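PDB 7KWJ: spermidine N(1)-acetyltransferase from Vibrio cholerae serotype O1, which transfers an acetyl group from acetyl-coenzyme A to the primary amino groups of spermidine and spermine, protecting the cell against polyamine toxicity. Local coordinates for residues His19-Glu24 with Ile89-Gln94. The protein carries 10 engineered substitutions. Numbering follows the deposited sequence.
Sequences HNLNKE and IAPEHQ. Engineered in segment 19-24: K23 (natural residue Asn), E24 (natural residue Asn).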
ATOM      1  N   HIS B  19      12.811 -17.388 -23.501  1.00 67.20           N
ATOM      2  CA  HIS B  19      11.528 -17.365 -24.196  1.00 65.90           C
ATOM      3  C   HIS B  19      11.663 -17.928 -25.606  1.00 67.87           C
ATOM      4  O   HIS B  19      10.875 -18.785 -26.024  1.00 63.91           O
ATOM      5  CB  HIS B  19      10.980 -15.938 -24.235  1.00 69.62           C
ATOM      6  CG  HIS B  19       9.542 -15.858 -24.643  1.00 70.26           C
ATOM      7  ND1 HIS B  19       9.019 -14.779 -25.324  1.00 71.05           N
ATOM      8  CD2 HIS B  19       8.515 -16.720 -24.461  1.00 72.34           C
ATOM      9  CE1 HIS B  19       7.734 -14.982 -25.546  1.00 68.62           C
ATOM     10  NE2 HIS B  19       7.402 -16.153 -25.033  1.00 62.32           N
ATOM     11  N   ASN B  20      12.659 -17.453 -26.357  1.00 69.18           N
ATOM     12  CA  ASN B  20      12.892 -17.997 -27.691  1.00 74.64           C
ATOM     13  C   ASN B  20      13.288 -19.464 -27.629  1.00 69.40           C
ATOM     14  O   ASN B  20      12.940 -20.240 -28.527  1.00 69.17           O
ATOM     15  CB  ASN B  20      13.974 -17.187 -28.407  1.00 70.94           C
ATOM     16  CG  ASN B  20      13.575 -15.741 -28.625  1.00 85.86           C
ATOM     17  OD1 ASN B  20      12.392 -15.423 -28.754  1.00 77.48           O
ATOM     18  ND2 ASN B  20      14.563 -14.855 -28.669  1.00 82.00           N
ATOM     19  N   LEU B  21      14.009 -19.864 -26.580  1.00 71.36           N
ATOM     20  CA  LEU B  21      14.439 -21.253 -26.461  1.00 71.61           C
ATOM     21  C   LEU B  21      13.254 -22.185 -26.245  1.00 71.80           C
ATOM     22  O   LEU B  21      13.190 -23.263 -26.848  1.00 74.04           O
ATOM     23  CB  LEU B  21      15.446 -21.389 -25.317  1.00 74.53           C
ATOM     24  CG  LEU B  21      15.837 -22.810 -24.901  1.00 67.36           C
ATOM     25  CD1 LEU B  21      16.349 -23.607 -26.090  1.00 74.18           C
ATOM     26  CD2 LEU B  21      16.882 -22.770 -23.798  1.00 78.41           C
ATOM     27  N   ASN B  22      12.303 -21.789 -25.395  1.00 67.72           N
ATOM     28  CA  ASN B  22      11.181 -22.664 -25.075  1.00 80.79           C
ATOM     29  C   ASN B  22      10.337 -23.005 -26.297  1.00 83.80           C
ATOM     30  O   ASN B  22       9.536 -23.944 -26.237  1.00 81.66           O
ATOM     31  CB  ASN B  22      10.302 -22.018 -24.002  1.00 74.48           C
ATOM     32  CG  ASN B  22      10.905 -22.125 -22.616  1.00 67.59           C
ATOM     33  OD1 ASN B  22      11.521 -23.134 -22.271  1.00 75.71           O
ATOM     34  ND2 ASN B  22      10.734 -21.082 -21.813  1.00 77.96           N
ATOM     35  N   LYS B  23      10.497 -22.272 -27.399  1.00 78.00           N
ATOM     36  CA  LYS B  23       9.754 -22.545 -28.628  1.00 66.31           C
ATOM     37  C   LYS B  23      10.472 -23.645 -29.413  1.00 83.64           C
ATOM     38  O   LYS B  23      11.127 -23.414 -30.432  1.00 74.96           O
ATOM     39  CB  LYS B  23       9.606 -21.272 -29.447  1.00 77.42           C
ATOM     40  CG  LYS B  23       9.096 -20.085 -28.646  1.00 76.47           C
ATOM     41  CD  LYS B  23       8.975 -18.840 -29.506  1.00 79.01           C
ATOM     42  CE  LYS B  23       8.610 -17.625 -28.671  1.00 72.51           C
ATOM     43  NZ  LYS B  23       8.513 -16.391 -29.496  1.00 68.96           N
ATOM     44  N   GLU B  24      10.336 -24.870 -28.911  1.00 99.25           N
ATOM     45  CA  GLU B  24      10.977 -26.040 -29.490  1.00 83.56           C
ATOM     46  C   GLU B  24       9.960 -26.903 -30.224  1.00103.95           C
ATOM     47  O   GLU B  24       8.779 -26.949 -29.865  1.00 98.79           O
ATOM     48  CB  GLU B  24      11.670 -26.884 -28.415  1.00 84.01           C
ATOM     49  CG  GLU B  24      12.952 -26.278 -27.878  1.00 91.13           C
ATOM     50  CD  GLU B  24      13.746 -27.256 -27.034  1.00 86.74           C
ATOM     51  OE1 GLU B  24      13.135 -28.181 -26.459  1.00 97.80           O
ATOM     52  OE2 GLU B  24      14.983 -27.105 -26.952  1.00 76.32           O
ATOM     53  N   ILE B  89      18.048 -28.084 -23.722  1.00 68.03           N
ATOM     54  CA  ILE B  89      19.216 -27.676 -24.493  1.00 67.92           C
ATOM     55  C   ILE B  89      18.746 -27.184 -25.854  1.00 62.19           C
ATOM     56  O   ILE B  89      17.897 -27.814 -26.492  1.00 68.22           O
ATOM     57  CB  ILE B  89      20.229 -28.828 -24.646  1.00 77.87           C
ATOM     58  CG1 ILE B  89      20.890 -29.123 -23.297  1.00 58.55           C
ATOM     59  CG2 ILE B  89      21.269 -28.482 -25.707  1.00 78.07           C
ATOM     60  CD1 ILE B  89      21.750 -30.368 -23.286  1.00 81.48           C
ATOM     61  N   ALA B  90      19.305 -26.060 -26.291  1.00 67.44           N
ATOM     62  CA  ALA B  90      18.895 -25.476 -27.559  1.00 72.04           C
ATOM     63  C   ALA B  90      19.056 -26.500 -28.681  1.00 76.70           C
ATOM     64  O   ALA B  90      20.026 -27.266 -28.687  1.00 77.36           O
ATOM     65  CB  ALA B  90      19.724 -24.228 -27.866  1.00 66.38           C
ATOM     66  N   PRO B  91      18.133 -26.540 -29.648  1.00 72.34           N
ATOM     67  CA  PRO B  91      18.268 -27.514 -30.745  1.00 80.46           C
ATOM     68  C   PRO B  91      19.596 -27.426 -31.477  1.00 81.92           C
ATOM     69  O   PRO B  91      19.952 -28.366 -32.197  1.00 74.40           O
ATOM     70  CB  PRO B  91      17.096 -27.166 -31.673  1.00 78.25           C
ATOM     71  CG  PRO B  91      16.112 -26.462 -30.802  1.00 68.23           C
ATOM     72  CD  PRO B  91      16.921 -25.713 -29.791  1.00 78.84           C
ATOM     73  N   GLU B  92      20.338 -26.329 -31.316  1.00 76.79           N
ATOM     74  CA  GLU B  92      21.607 -26.177 -32.017  1.00 81.06           C
ATOM     75  C   GLU B  92      22.674 -27.115 -31.465  1.00 84.97           C
ATOM     76  O   GLU B  92      23.525 -27.593 -32.225  1.00 86.41           O
ATOM     77  CB  GLU B  92      22.084 -24.727 -31.918  1.00 78.98           C
ATOM     78  CG  GLU B  92      21.054 -23.695 -32.356  1.00 91.76           C
ATOM     79  CD  GLU B  92      21.338 -22.317 -31.790  1.00101.71           C
ATOM     80  OE1 GLU B  92      22.488 -22.072 -31.367  1.00 88.87           O
ATOM     81  OE2 GLU B  92      20.409 -21.483 -31.760  1.00 89.33           O
ATOM     82  N   HIS B  93      22.647 -27.391 -30.159  1.00 80.26           N
ATOM     83  CA  HIS B  93      23.684 -28.182 -29.505  1.00 80.38           C
ATOM     84  C   HIS B  93      23.138 -29.474 -28.903  1.00 73.50           C
ATOM     85  O   HIS B  93      23.809 -30.095 -28.072  1.00 72.79           O
ATOM     86  CB  HIS B  93      24.374 -27.356 -28.417  1.00 88.21           C
ATOM     87  CG  HIS B  93      24.430 -25.890 -28.713  1.00 88.71           C
ATOM     88  ND1 HIS B  93      23.399 -25.029 -28.404  1.00 83.24           N
ATOM     89  CD2 HIS B  93      25.394 -25.132 -29.286  1.00 87.76           C
ATOM     90  CE1 HIS B  93      23.725 -23.804 -28.774  1.00 86.54           C
ATOM     91  NE2 HIS B  93      24.930 -23.839 -29.313  1.00 91.61           N
ATOM     92  N   GLN B  94      21.935 -29.894 -29.301  1.00 79.65           N
ATOM     93  CA  GLN B  94      21.345 -31.091 -28.711  1.00 87.73           C
ATOM     94  C   GLN B  94      22.169 -32.337 -29.014  1.00 89.66           C
ATOM     95  O   GLN B  94      22.172 -33.286 -28.221  1.00 82.24           O
ATOM     96  CB  GLN B  94      19.910 -31.274 -29.209  1.00 69.07           C
ATOM     97  CG  GLN B  94      18.884 -30.427 -28.471  1.00 82.51           C
ATOM     98  CD  GLN B  94      17.467 -30.664 -28.959  1.00 89.29           C
ATOM     99  OE1 GLN B  94      17.247 -31.367 -29.946  1.00102.23           O
ATOM    100  NE2 GLN B  94      16.497 -30.077 -28.268  1.00 83.11           N
TER
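L21, from the last turn of helix 15-22, and the engineered E24, from the turn just after it, reach to the loop I89-Q94, one with a methyl group and the other with a carboxylate. The isobutyl group of L21 swings anti to its own nitrogen (chi1 170°), which carries CD1 over the backbone of A90, 3.5 Å from CA of that residue. The same methyl meets the side of A90 at CB, 3.9 Å away, and lies loosely against CD of P91. E24 extends straight beyond CG, and its OE2 comes to the CD corner of the P91 ring, 3.7 Å from CD. From the opposite direction the extended chain of Q94 brings its amide back over the loop. The carboxylate and amide planes stand almost perpendicular, 89° apart. NE2 of Q94 does not bond to the carboxylate, whose OE2 is 3.6 Å away. It donates instead to O of I89 at 3.2 Å and ties the loop back on itself; that oxygen lies 16° out of the amide plane of Q94. OE2 of E24 also approaches O of I89, at 3.0 Å, a close pair of acceptors that is not a bond. No hydrogen bond crosses between the segments; the contact combines L21 methyl packing with the E24 carboxylate. I89 and Q94 bind acetyl-CoA in this GNAT enzyme, so the contact includes part of that site, in the loop between strand 82-89 and helix 98-113. L21 also rests on I88 of strand 82-89; across the contact, I89 turns away to pack on A99 and L102 of helix 98-113 and on I68 of strand 67-77.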